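Local coordinates for protein putative oxidoreductase YfjR (Streptomyces aurantiacus, PDB 4OQZ) that is an S-selective imine reductase of the HIBADH-related family that probably uses NADPH bound in a Rossmann-fold domain to reduce C=N bonds, at residues A[14-19]-A[123-128]; A[58-63]-A[141-146]; A[101-106]-A[111-116]. All blocks are in the same frame, centred on the assembly; numbering follows the deposited sequence.

All three contacts lie in the N-terminal Rossmann-type domain. Contacts 2 and 3 set helices against its mixed sheet; contact 1 sets a loop against helix 12-23. Contact 1 joins helix 12-23 to the loop between strands 112-119 and 131-135. Contact 2 packs helix 138-151 on strand 61-64. Contact 3 packs helix 96-108 on strand 112-119. Contacts 1 and 2 cross along the chain, since their segments alternate, and contact 3 falls between the segments of both. Centres of contacts 2 and 3 are 13 Å apart, of 1 and 2 16 Å, and of 1 and 3 23 Å. Met17 touches Ile63, and Tyr141 touches Leu114, which couples contact 2 to both others.

Contact 1 of 3, residues A[14-19]-A[123-128]; sequences GQAMAA and PGIGSP
Ile125 packs its branched side chain against Ala16 and Met17 on one side of helix 12-23. The contact is apolar, and no hydrogen bond crosses between the segments. Ala16 CB lies 3.8 Å from Ile125 CB and 3.9 Å from Ile125 CG1, so the alanine methyl sits against the base of the isoleucine. The other branch, Ile125 CG2, rests 3.6 Å from Ala16 O and 3.9 Å from Met17 CG. It therefore touches helix backbone as well as side chain. Ile125 CG2 is anti to its backbone N, while CG1 (chi1 -61°) lies by Ala16 and carries CD1 to the end of Met17. There Met17 CE comes to 4.1 Å from Ile125 CD1, at the end of an extended methionine chain that runs past the isoleucine at a slant.

Each segment also has backbone bonds of its own. The loop holds a type II turn from Gly124 to Ser127, closed by Ser127 N to Gly124 O at 3.2 Å. Ile125 is the second residue of the turn and faces the helix. Gly126 is the third, with a positive phi (96°) at which a CB would press on the carbonyl O of Ile125.

Gly14 fits the last glycine of a GxGxxG pattern, consistent with a dinucleotide-binding turn ahead of this helix. Arg24 bonds to Gly126 O, and Gly126 also pairs with Ile151 at the end of helix 138-151. The loop from strand 112-119 to strand 131-135 thus lies between helix 12-23, with Arg24 just beyond its end, and the end of helix 138-151.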
loop_
_atom_site.group_PDB
_atom_site.type_symbol
_atom_site.label_atom_id
_atom_site.label_comp_id
_atom_site.label_asym_id
_atom_site.label_seq_id
_atom_site.Cartn_x
_atom_site.Cartn_y
_atom_site.Cartn_z
ATOM N N GLY A 14 -10.070 -24.535 6.318
ATOM C CA GLY A 14 -11.102 -25.417 6.860
ATOM C C GLY A 14 -10.684 -26.230 8.076
ATOM O O GLY A 14 -11.508 -26.457 8.970
ATOM N N GLN A 15 -9.397 -26.678 8.126
ATOM C CA GLN A 15 -8.846 -27.416 9.282
ATOM C C GLN A 15 -8.806 -26.472 10.484
ATOM O O GLN A 15 -9.126 -26.897 11.593
ATOM C CB GLN A 15 -7.424 -27.953 9.009
ATOM C CG GLN A 15 -7.400 -29.188 8.128
ATOM C CD GLN A 15 -6.011 -29.558 7.663
ATOM O OE1 GLN A 15 -5.196 -28.715 7.284
ATOM N NE2 GLN A 15 -5.731 -30.843 7.624
ATOM N N ALA A 16 -8.465 -25.182 10.263
ATOM C CA ALA A 16 -8.435 -24.227 11.377
ATOM C C ALA A 16 -9.860 -23.918 11.884
ATOM O O ALA A 16 -10.044 -23.789 13.103
ATOM C CB ALA A 16 -7.701 -22.972 10.991
ATOM N N MET A 17 -10.854 -23.875 10.964
ATOM C CA MET A 17 -12.277 -23.614 11.274
ATOM C C MET A 17 -12.848 -24.759 12.135
ATOM O O MET A 17 -13.360 -24.506 13.229
ATOM C CB MET A 17 -13.118 -23.414 9.979
ATOM C CG MET A 17 -12.762 -22.140 9.245
ATOM S SD MET A 17 -13.488 -21.988 7.591
ATOM C CE MET A 17 -12.468 -20.602 6.950
ATOM N N ALA A 18 -12.698 -26.009 11.682
ATOM C CA ALA A 18 -13.109 -27.193 12.453
ATOM C C ALA A 18 -12.514 -27.254 13.883
ATOM O O ALA A 18 -13.248 -27.539 14.826
ATOM C CB ALA A 18 -12.789 -28.454 11.685
ATOM N N ALA A 19 -11.219 -26.948 14.047
ATOM C CA ALA A 19 -10.525 -26.939 15.344
ATOM C C ALA A 19 -11.099 -25.841 16.274
ATOM O O ALA A 19 -11.252 -26.085 17.473
ATOM C CB ALA A 19 -9.025 -26.727 15.139
ATOM N N PRO A 123 -3.935 -19.269 11.171
ATOM C CA PRO A 123 -3.778 -19.148 12.637
ATOM C C PRO A 123 -4.642 -18.046 13.286
ATOM O O PRO A 123 -4.831 -18.056 14.504
ATOM C CB PRO A 123 -2.271 -18.907 12.825
ATOM C CG PRO A 123 -1.827 -18.258 11.580
ATOM C CD PRO A 123 -2.717 -18.799 10.469
ATOM N N GLY A 124 -5.181 -17.141 12.472
ATOM C CA GLY A 124 -6.069 -16.068 12.903
ATOM C C GLY A 124 -7.507 -16.539 13.054
ATOM O O GLY A 124 -8.341 -15.801 13.585
ATOM N N ILE A 125 -7.831 -17.750 12.532
ATOM C CA ILE A 125 -9.175 -18.354 12.632
ATOM C C ILE A 125 -9.572 -18.571 14.122
ATOM O O ILE A 125 -8.842 -19.250 14.849
ATOM C CB ILE A 125 -9.310 -19.660 11.784
ATOM C CG1 ILE A 125 -9.069 -19.417 10.277
ATOM C CG2 ILE A 125 -10.634 -20.351 12.029
ATOM C CD1 ILE A 125 -10.133 -18.456 9.527
ATOM N N GLY A 126 -10.704 -17.969 14.537
ATOM C CA GLY A 126 -11.222 -18.057 15.901
ATOM C C GLY A 126 -10.832 -16.899 16.801
ATOM O O GLY A 126 -11.255 -16.853 17.958
ATOM N N SER A 127 -9.988 -15.974 16.287
ATOM C CA SER A 127 -9.521 -14.779 16.999
ATOM C C SER A 127 -10.664 -13.743 17.144
ATOM O O SER A 127 -11.391 -13.520 16.168
ATOM C CB SER A 127 -8.340 -14.148 16.260
ATOM O OG SER A 127 -7.951 -12.884 16.776
ATOM N N PRO A 128 -10.780 -13.048 18.317
ATOM C CA PRO A 128 -11.839 -12.022 18.476
ATOM C C PRO A 128 -11.624 -10.747 17.657
ATOM O O PRO A 128 -12.543 -9.938 17.483
ATOM C CB PRO A 128 -11.809 -11.714 19.975
ATOM C CG PRO A 128 -10.410 -12.030 20.403
ATOM C CD PRO A 128 -9.974 -13.191 19.553
#

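Contact 2 of 3, residues A[58-63]-A[141-146]; sequences ANELVI and YDQHRA
Glu60 reaches across to two polar side chains of helix 138-151, His144 and Gln143. The firmer bond runs from His144 NE2 to Glu60 OE2, at 3.2 Å. The carboxylate oxygen lies almost exactly in the ring plane of the histidine. The carboxylate, however, is turned, and the N-H meets OE2 from well above the carboxylate plane, 61° out of it. Gln143 NE2 gives a second, weak bond to Glu60 OE1 at 3.0 Å, bent to 129° at the hydrogen. The two carboxylate oxygens thus each take one N-H from neighbouring residues of the helix.

The apolar part is a CH-pi contact. Leu61 CD1 stands over one face of the His144 ring, 3.9 Å from its centroid and 3.6 Å from His144 CG. Gln143 CG lies farther off over the opposite face, toward the rim. His144 CG is anti to its carbonyl carbon (chi1 -60°), a turn that presents the ring to both the carboxylate and the leucine. Leu61 CB also comes to 3.9 Å from His144 ND1.

Leu61 also meets Ala147, and Ile63 meets Leu148 and Ile151, one and two turns on. Strand 61-64 runs between parallel strands 4-8 and 87-90. A helix packed on the parallel strands of the sheet is typical of the Rossmann fold; the Glu60 bonds are a local addition at the strand's start.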
loop_
_atom_site.group_PDB
_atom_site.type_symbol
_atom_site.label_atom_id
_atom_site.label_comp_id
_atom_site.label_asym_id
_atom_site.label_seq_id
_atom_site.Cartn_x
_atom_site.Cartn_y
_atom_site.Cartn_z
ATOM N N ALA A 58 -26.267 -33.940 8.204
ATOM C CA ALA A 58 -25.949 -34.023 9.628
ATOM C C ALA A 58 -26.290 -32.732 10.386
ATOM O O ALA A 58 -26.449 -32.783 11.613
ATOM C CB ALA A 58 -24.473 -34.361 9.822
ATOM N N ASN A 59 -26.357 -31.571 9.675
ATOM C CA ASN A 59 -26.602 -30.271 10.303
ATOM C C ASN A 59 -27.267 -29.260 9.396
ATOM O O ASN A 59 -27.058 -29.283 8.184
ATOM C CB ASN A 59 -25.266 -29.643 10.782
ATOM C CG ASN A 59 -24.447 -30.482 11.727
ATOM O OD1 ASN A 59 -23.414 -31.040 11.362
ATOM N ND2 ASN A 59 -24.925 -30.654 12.939
ATOM N N GLU A 60 -27.990 -28.308 10.007
ATOM C CA GLU A 60 -28.627 -27.181 9.314
ATOM C C GLU A 60 -27.544 -26.170 8.828
ATOM O O GLU A 60 -27.704 -25.589 7.750
ATOM C CB GLU A 60 -29.647 -26.492 10.237
ATOM C CG GLU A 60 -30.643 -25.603 9.499
ATOM C CD GLU A 60 -30.955 -24.259 10.136
ATOM O OE1 GLU A 60 -31.023 -24.183 11.385
ATOM O OE2 GLU A 60 -31.173 -23.286 9.377
ATOM N N LEU A 61 -26.465 -25.953 9.625
ATOM C CA LEU A 61 -25.364 -25.051 9.241
ATOM C C LEU A 61 -24.208 -25.833 8.612
ATOM O O LEU A 61 -23.651 -26.703 9.253
ATOM C CB LEU A 61 -24.843 -24.183 10.417
ATOM C CG LEU A 61 -23.842 -23.048 10.023
ATOM C CD1 LEU A 61 -24.518 -21.939 9.247
ATOM C CD2 LEU A 61 -23.230 -22.433 11.233
ATOM N N VAL A 62 -23.878 -25.532 7.349
ATOM C CA VAL A 62 -22.803 -26.193 6.599
ATOM C C VAL A 62 -21.766 -25.129 6.170
ATOM O O VAL A 62 -22.089 -24.198 5.412
ATOM C CB VAL A 62 -23.346 -27.006 5.393
ATOM C CG1 VAL A 62 -22.216 -27.604 4.564
ATOM C CG2 VAL A 62 -24.298 -28.098 5.858
ATOM N N ILE A 63 -20.524 -25.293 6.670
ATOM C CA ILE A 63 -19.405 -24.404 6.379
ATOM C C ILE A 63 -18.602 -24.975 5.222
ATOM O O ILE A 63 -18.105 -26.101 5.325
ATOM C CB ILE A 63 -18.532 -24.153 7.640
ATOM C CG1 ILE A 63 -19.356 -23.641 8.857
ATOM C CG2 ILE A 63 -17.357 -23.229 7.320
ATOM C CD1 ILE A 63 -20.021 -22.174 8.751
ATOM N N TYR A 141 -28.146 -15.057 8.027
ATOM C CA TYR A 141 -26.980 -14.414 8.646
ATOM C C TYR A 141 -27.258 -14.192 10.131
ATOM O O TYR A 141 -26.457 -14.621 10.977
ATOM C CB TYR A 141 -26.617 -13.076 7.946
ATOM C CG TYR A 141 -25.622 -12.252 8.737
ATOM C CD1 TYR A 141 -24.256 -12.524 8.677
ATOM C CD2 TYR A 141 -26.051 -11.260 9.620
ATOM C CE1 TYR A 141 -23.340 -11.820 9.461
ATOM C CE2 TYR A 141 -25.146 -10.556 10.413
ATOM C CZ TYR A 141 -23.789 -10.823 10.312
ATOM O OH TYR A 141 -22.891 -10.093 11.051
ATOM N N ASP A 142 -28.410 -13.546 10.432
ATOM C CA ASP A 142 -28.874 -13.259 11.788
ATOM C C ASP A 142 -29.009 -14.511 12.667
ATOM O O ASP A 142 -28.589 -14.486 13.826
ATOM C CB ASP A 142 -30.215 -12.496 11.761
ATOM C CG ASP A 142 -30.114 -11.036 11.367
ATOM O OD1 ASP A 142 -29.133 -10.375 11.778
ATOM O OD2 ASP A 142 -31.041 -10.538 10.687
ATOM N N GLN A 143 -29.584 -15.592 12.114
ATOM C CA GLN A 143 -29.842 -16.849 12.821
ATOM C C GLN A 143 -28.562 -17.553 13.232
ATOM O O GLN A 143 -28.479 -18.100 14.332
ATOM C CB GLN A 143 -30.684 -17.785 11.926
ATOM C CG GLN A 143 -31.323 -18.970 12.658
ATOM C CD GLN A 143 -31.804 -20.072 11.733
ATOM O OE1 GLN A 143 -32.352 -19.832 10.641
ATOM N NE2 GLN A 143 -31.640 -21.316 12.174
ATOM N N HIS A 144 -27.572 -17.545 12.343
ATOM C CA HIS A 144 -26.311 -18.258 12.528
ATOM C C HIS A 144 -25.074 -17.390 12.892
ATOM O O HIS A 144 -23.975 -17.923 12.954
ATOM C CB HIS A 144 -26.038 -19.102 11.273
ATOM C CG HIS A 144 -27.103 -20.115 10.991
ATOM N ND1 HIS A 144 -27.189 -21.288 11.717
ATOM C CD2 HIS A 144 -28.096 -20.094 10.071
ATOM C CE1 HIS A 144 -28.229 -21.939 11.224
ATOM N NE2 HIS A 144 -28.798 -21.269 10.223
ATOM N N ARG A 145 -25.267 -16.080 13.162
ATOM C CA ARG A 145 -24.195 -15.118 13.495
ATOM C C ARG A 145 -23.212 -15.602 14.599
ATOM O O ARG A 145 -21.992 -15.500 14.408
ATOM C CB ARG A 145 -24.798 -13.753 13.829
ATOM C CG ARG A 145 -23.770 -12.696 14.086
ATOM C CD ARG A 145 -24.420 -11.352 14.026
ATOM N NE ARG A 145 -23.407 -10.308 14.016
ATOM C CZ ARG A 145 -23.667 -9.021 13.853
ATOM N NH1 ARG A 145 -24.916 -8.607 13.657
ATOM N NH2 ARG A 145 -22.679 -8.137 13.864
ATOM N N ALA A 146 -23.746 -16.100 15.738
ATOM C CA ALA A 146 -22.948 -16.654 16.854
ATOM C C ALA A 146 -22.004 -17.772 16.378
ATOM O O ALA A 146 -20.864 -17.825 16.834
ATOM C CB ALA A 146 -23.852 -17.166 17.975
#

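Contact 3 of 3, residues A[101-106]-A[111-116]; sequences AAARRV and GTHLTG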
loop_
_atom_site.group_PDB
_atom_site.type_symbol
_atom_site.label_atom_id
_atom_site.label_comp_id
_atom_site.label_asym_id
_atom_site.label_seq_id
_atom_site.Cartn_x
_atom_site.Cartn_y
_atom_site.Cartn_z
ATOM N N ALA A 101 -23.743 -16.926 -9.055
ATOM C CA ALA A 101 -24.161 -18.159 -9.745
ATOM C C ALA A 101 -24.256 -19.327 -8.760
ATOM O O ALA A 101 -25.083 -20.211 -8.950
ATOM C CB ALA A 101 -23.221 -18.493 -10.897
ATOM N N ALA A 102 -23.448 -19.301 -7.683
ATOM C CA ALA A 102 -23.463 -20.326 -6.638
ATOM C C ALA A 102 -24.721 -20.205 -5.777
ATOM O O ALA A 102 -25.384 -21.216 -5.542
ATOM C CB ALA A 102 -22.211 -20.229 -5.777
ATOM N N ALA A 103 -25.068 -18.966 -5.347
ATOM C CA ALA A 103 -26.266 -18.653 -4.551
ATOM C C ALA A 103 -27.552 -19.062 -5.247
ATOM O O ALA A 103 -28.439 -19.629 -4.604
ATOM C CB ALA A 103 -26.320 -17.173 -4.239
ATOM N N ARG A 104 -27.643 -18.759 -6.559
ATOM C CA ARG A 104 -28.775 -19.042 -7.434
ATOM C C ARG A 104 -29.082 -20.544 -7.483
ATOM O O ARG A 104 -30.248 -20.930 -7.356
ATOM C CB ARG A 104 -28.472 -18.497 -8.832
ATOM C CG ARG A 104 -29.609 -17.713 -9.472
ATOM C CD ARG A 104 -29.109 -16.739 -10.531
ATOM N NE ARG A 104 -28.286 -17.388 -11.556
ATOM C CZ ARG A 104 -27.040 -17.034 -11.859
ATOM N NH1 ARG A 104 -26.463 -16.008 -11.240
ATOM N NH2 ARG A 104 -26.365 -17.692 -12.794
ATOM N N ARG A 105 -28.040 -21.384 -7.648
ATOM C CA ARG A 105 -28.138 -22.844 -7.680
ATOM C C ARG A 105 -28.588 -23.431 -6.317
ATOM O O ARG A 105 -29.412 -24.342 -6.296
ATOM C CB ARG A 105 -26.802 -23.460 -8.162
ATOM C CG ARG A 105 -26.749 -24.986 -8.207
ATOM C CD ARG A 105 -27.553 -25.581 -9.344
ATOM N NE ARG A 105 -27.761 -27.015 -9.151
ATOM C CZ ARG A 105 -28.951 -27.609 -9.152
ATOM N NH1 ARG A 105 -30.057 -26.898 -9.344
ATOM N NH2 ARG A 105 -29.045 -28.920 -8.979
ATOM N N VAL A 106 -28.051 -22.909 -5.198
ATOM C CA VAL A 106 -28.372 -23.356 -3.830
ATOM C C VAL A 106 -29.861 -23.086 -3.483
ATOM O O VAL A 106 -30.527 -23.970 -2.927
ATOM C CB VAL A 106 -27.372 -22.736 -2.819
ATOM C CG1 VAL A 106 -27.743 -23.035 -1.367
ATOM C CG2 VAL A 106 -25.969 -23.230 -3.104
ATOM N N GLY A 111 -32.169 -24.446 -0.419
ATOM C CA GLY A 111 -31.268 -24.100 0.673
ATOM C C GLY A 111 -30.899 -22.634 0.618
ATOM O O GLY A 111 -31.245 -21.957 -0.348
ATOM N N THR A 112 -30.179 -22.119 1.645
ATOM C CA THR A 112 -29.769 -20.709 1.598
ATOM C C THR A 112 -28.252 -20.572 1.550
ATOM O O THR A 112 -27.541 -21.274 2.274
ATOM C CB THR A 112 -30.477 -19.783 2.626
ATOM O OG1 THR A 112 -29.794 -19.803 3.878
ATOM C CG2 THR A 112 -31.959 -20.075 2.803
ATOM N N HIS A 113 -27.770 -19.667 0.682
ATOM C CA HIS A 113 -26.353 -19.389 0.469
ATOM C C HIS A 113 -25.921 -18.064 1.104
ATOM O O HIS A 113 -26.476 -17.001 0.799
ATOM C CB HIS A 113 -26.030 -19.414 -1.039
ATOM C CG HIS A 113 -24.628 -19.011 -1.400
ATOM N ND1 HIS A 113 -23.668 -19.951 -1.713
ATOM C CD2 HIS A 113 -24.096 -17.781 -1.561
ATOM C CE1 HIS A 113 -22.579 -19.266 -2.013
ATOM N NE2 HIS A 113 -22.791 -17.957 -1.938
ATOM N N LEU A 114 -24.907 -18.144 1.971
ATOM C CA LEU A 114 -24.293 -16.981 2.592
ATOM C C LEU A 114 -22.898 -16.912 1.988
ATOM O O LEU A 114 -22.188 -17.918 1.982
ATOM C CB LEU A 114 -24.192 -17.124 4.134
ATOM C CG LEU A 114 -25.463 -16.858 4.962
ATOM C CD1 LEU A 114 -25.187 -17.043 6.441
ATOM C CD2 LEU A 114 -26.020 -15.455 4.730
ATOM N N THR A 115 -22.547 -15.776 1.386
ATOM C CA THR A 115 -21.202 -15.603 0.818
ATOM C C THR A 115 -20.339 -15.024 1.911
ATOM O O THR A 115 -20.767 -14.096 2.596
ATOM C CB THR A 115 -21.227 -14.687 -0.421
ATOM O OG1 THR A 115 -22.163 -15.201 -1.369
ATOM C CG2 THR A 115 -19.849 -14.542 -1.069
ATOM N N GLY A 116 -19.134 -15.564 2.055
ATOM C CA GLY A 116 -18.170 -15.086 3.036
ATOM C C GLY A 116 -16.826 -14.704 2.446
ATOM O O GLY A 116 -16.324 -15.387 1.544
HETATM O O HOH W 1 -29.225 -18.711 -1.996
#
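One ordered water is gripped from both segments. It donates to Ala103 O at 2.9 Å and accepts from His113 N at 3.2 Å, bridging helix to strand. This is the second half of a beta-alpha-beta unit, in which helix 96-108 links strand 87-90 to strand 112-119. Segments 101-106 and 112-116 run nearly antiparallel, at 160°, their axes coming within 7.2 Å. A direct bond ties the turn between them: Gly111 N to Val106 O, 3.0 Å and fairly straight.

His113 packs between the strand and the helix. Its CG is anti to the backbone N (chi1 174°), which lays one ring face against the helix backbone, with Ala103 N over the centre. Ala103 CB comes to 3.5 Å from His113 CD2, while Ala102 CB meets His113 CE1. Val106 packs at the other end: its CG1 lies 3.7 Å from Gly111 C.

The ring is also anchored at its edge. His113 NE2 donates to Thr115 OG1, close to the ring plane. Thr115 OG1 in turn bonds to Pro162 O, which follows strand 154-159. Replacing His113 with an alanine would probably leave Thr115 OG1 without its N-H donor and open a gap beside Ala103. His113 ND1, buried against the helix 4.0 Å from Ala103 N, has no hydrogen-bond partner in the model.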